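Local coordinates for alcohol dehydrogenase (Thermus thermophilus, PDB 2EIH), which binds a zinc ion and probably acts as a nicotinamide-dependent oxidoreductase of the medium-chain dehydrogenase family, at residues 191-196 with 229-234. Numbering follows the deposited sequence.
Sequences GARVIA and RLTGGK
The guanidinium group of Arg193 reaches from the start of strand 193-198 to the backbone at Leu230, where Arg193 NH2 donates a hydrogen bond to Leu230 O at 2.7 Å. The oxygen meets the edge of the guanidinium, only 4° out of its plane, and NH2 in turn lies in the carbonyl plane of Leu230, so the two planar groups meet edge to edge, nearly coplanar, although the N-H···O angle of 140° is somewhat bent. With CG anti to the backbone N (chi1 -152°), the Arg193 chain runs out from the strand and then bends at chi3, which swings the planar end round to the carbonyl. Arg193 NE forms a salt bridge with Asp169 OD2 of the adjacent strand 169-172, fixing the rotation of the guanidinium from a second direction, while Lys234 NZ pairs with Asp169 OD1. Replacing Arg193 by alanine would probably leave the Leu230 carbonyl without this donor and Asp169 OD2 without its charged mate. Beside the polar link, the methyl Thr231 CG2 lies obliquely to the guanidinium, 4.0 Å from Arg193 NH2. Thr231 CG2 is also 4.3 Å from Ile195 CD1, giving the buried side of the contact an aliphatic character. Thr231 OG1 instead turns back to helix 223-230, hydrogen-bonding the carbonyl of Val227. The Leu230 side chain extends over strand 214-217, touching Glu214 and Val216, which Ile195 also touches. The contact thus joins segment 229-234 to the neighbouring parallel sheet, in the alpha/beta layering characteristic of the Rossmann-type nucleotide-binding domain in zinc-binding dehydrogenases.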
ATOM      1  N   GLY A 191     -17.520   1.286   5.671  1.00 22.63           N
ATOM      2  CA  GLY A 191     -17.504   1.443   7.114  1.00 24.41           C
ATOM      3  C   GLY A 191     -17.302   2.799   7.747  1.00 24.85           C
ATOM      4  O   GLY A 191     -16.969   2.882   8.927  1.00 25.29           O
ATOM      5  N   ALA A 192     -17.498   3.866   6.986  1.00 25.00           N
ATOM      6  CA  ALA A 192     -17.312   5.205   7.535  1.00 25.67           C
ATOM      7  C   ALA A 192     -18.580   5.763   8.173  1.00 25.65           C
ATOM      8  O   ALA A 192     -19.671   5.200   8.048  1.00 23.87           O
ATOM      9  CB  ALA A 192     -16.843   6.153   6.448  1.00 25.42           C
ATOM     10  N   ARG A 193     -18.408   6.874   8.877  1.00 27.21           N
ATOM     11  CA  ARG A 193     -19.513   7.580   9.503  1.00 28.77           C
ATOM     12  C   ARG A 193     -19.593   8.816   8.626  1.00 28.47           C
ATOM     13  O   ARG A 193     -18.700   9.669   8.659  1.00 28.92           O
ATOM     14  CB  ARG A 193     -19.157   7.978  10.927  1.00 31.48           C
ATOM     15  CG  ARG A 193     -20.346   8.081  11.856  1.00 35.68           C
ATOM     16  CD  ARG A 193     -19.858   8.149  13.283  1.00 39.33           C
ATOM     17  NE  ARG A 193     -19.211   9.428  13.530  1.00 43.97           N
ATOM     18  CZ  ARG A 193     -19.865  10.514  13.925  1.00 45.32           C
ATOM     19  NH1 ARG A 193     -21.179  10.453  14.127  1.00 45.87           N
ATOM     20  NH2 ARG A 193     -19.218  11.664  14.087  1.00 43.54           N
ATOM     21  N   VAL A 194     -20.648   8.904   7.825  1.00 27.28           N
ATOM     22  CA  VAL A 194     -20.791  10.024   6.910  1.00 26.85           C
ATOM     23  C   VAL A 194     -21.512  11.242   7.431  1.00 27.59           C
ATOM     24  O   VAL A 194     -22.570  11.146   8.034  1.00 29.11           O
ATOM     25  CB  VAL A 194     -21.508   9.611   5.612  1.00 24.35           C
ATOM     26  CG1 VAL A 194     -21.697  10.840   4.732  1.00 21.26           C
ATOM     27  CG2 VAL A 194     -20.711   8.543   4.895  1.00 21.70           C
ATOM     28  N   ILE A 195     -20.914  12.392   7.176  1.00 28.63           N
ATOM     29  CA  ILE A 195     -21.492  13.658   7.545  1.00 29.92           C
ATOM     30  C   ILE A 195     -21.681  14.325   6.190  1.00 30.20           C
ATOM     31  O   ILE A 195     -20.709  14.520   5.465  1.00 32.11           O
ATOM     32  CB  ILE A 195     -20.531  14.510   8.407  1.00 28.77           C
ATOM     33  CG1 ILE A 195     -20.124  13.757   9.662  1.00 29.71           C
ATOM     34  CG2 ILE A 195     -21.193  15.798   8.792  1.00 29.39           C
ATOM     35  CD1 ILE A 195     -19.001  12.689   9.438  1.00 33.45           C
ATOM     36  N   ALA A 196     -22.917  14.646   5.823  1.00 32.01           N
ATOM     37  CA  ALA A 196     -23.164  15.278   4.524  1.00 34.11           C
ATOM     38  C   ALA A 196     -23.641  16.721   4.665  1.00 35.06           C
ATOM     39  O   ALA A 196     -24.380  17.046   5.591  1.00 37.14           O
ATOM     40  CB  ALA A 196     -24.194  14.464   3.744  1.00 32.60           C
ATOM     41  N   ARG A 229     -17.726  19.971  15.638  1.00 49.34           N
ATOM     42  CA  ARG A 229     -18.536  19.604  16.803  1.00 47.13           C
ATOM     43  C   ARG A 229     -19.108  18.194  16.659  1.00 45.80           C
ATOM     44  O   ARG A 229     -19.248  17.463  17.641  1.00 44.66           O
ATOM     45  CB  ARG A 229     -19.690  20.603  16.972  1.00 47.57           C
ATOM     46  CG  ARG A 229     -20.481  20.460  18.272  1.00 48.30           C
ATOM     47  CD  ARG A 229     -21.748  21.314  18.251  1.00 49.49           C
ATOM     48  NE  ARG A 229     -22.849  20.647  17.553  1.00 48.67           N
ATOM     49  CZ  ARG A 229     -23.415  19.521  17.980  1.00 50.17           C
ATOM     50  NH1 ARG A 229     -22.984  18.941  19.100  1.00 50.37           N
ATOM     51  NH2 ARG A 229     -24.404  18.970  17.290  1.00 48.74           N
ATOM     52  N   LEU A 230     -19.429  17.829  15.421  1.00 44.91           N
ATOM     53  CA  LEU A 230     -19.999  16.529  15.107  1.00 43.36           C
ATOM     54  C   LEU A 230     -18.998  15.373  15.051  1.00 43.02           C
ATOM     55  O   LEU A 230     -19.406  14.214  14.946  1.00 44.19           O
ATOM     56  CB  LEU A 230     -20.772  16.618  13.791  1.00 43.63           C
ATOM     57  CG  LEU A 230     -22.305  16.571  13.870  1.00 44.87           C
ATOM     58  CD1 LEU A 230     -22.792  17.105  15.206  1.00 46.07           C
ATOM     59  CD2 LEU A 230     -22.905  17.367  12.716  1.00 45.32           C
ATOM     60  N   THR A 231     -17.702  15.675  15.124  1.00 40.35           N
ATOM     61  CA  THR A 231     -16.670  14.639  15.099  1.00 38.56           C
ATOM     62  C   THR A 231     -15.718  14.760  16.286  1.00 39.89           C
ATOM     63  O   THR A 231     -14.497  14.744  16.116  1.00 40.88           O
ATOM     64  CB  THR A 231     -15.821  14.703  13.813  1.00 36.28           C
ATOM     65  OG1 THR A 231     -15.315  16.034  13.631  1.00 32.88           O
ATOM     66  CG2 THR A 231     -16.647  14.288  12.611  1.00 35.44           C
ATOM     67  N   GLY A 232     -16.279  14.887  17.482  1.00 40.39           N
ATOM     68  CA  GLY A 232     -15.464  14.993  18.680  1.00 39.57           C
ATOM     69  C   GLY A 232     -14.492  16.157  18.680  1.00 39.70           C
ATOM     70  O   GLY A 232     -13.479  16.128  19.375  1.00 39.25           O
ATOM     71  N   GLY A 233     -14.795  17.188  17.903  1.00 40.59           N
ATOM     72  CA  GLY A 233     -13.920  18.345  17.842  1.00 40.99           C
ATOM     73  C   GLY A 233     -12.695  18.155  16.964  1.00 42.50           C
ATOM     74  O   GLY A 233     -12.058  19.135  16.569  1.00 42.93           O
ATOM     75  N   LYS A 234     -12.369  16.908  16.625  1.00 42.93           N
ATOM     76  CA  LYS A 234     -11.188  16.655  15.805  1.00 44.31           C
ATOM     77  C   LYS A 234     -11.347  17.042  14.337  1.00 42.70           C
ATOM     78  O   LYS A 234     -10.383  17.472  13.708  1.00 41.91           O
ATOM     79  CB  LYS A 234     -10.761  15.182  15.898  1.00 45.53           C
ATOM     80  CG  LYS A 234     -11.396  14.283  14.850  1.00 46.76           C
ATOM     81  CD  LYS A 234     -10.852  12.863  14.927  1.00 47.33           C
ATOM     82  CE  LYS A 234     -11.336  12.005  13.759  1.00 47.66           C
ATOM     83  NZ  LYS A 234     -12.820  11.953  13.648  1.00 47.01           N
TER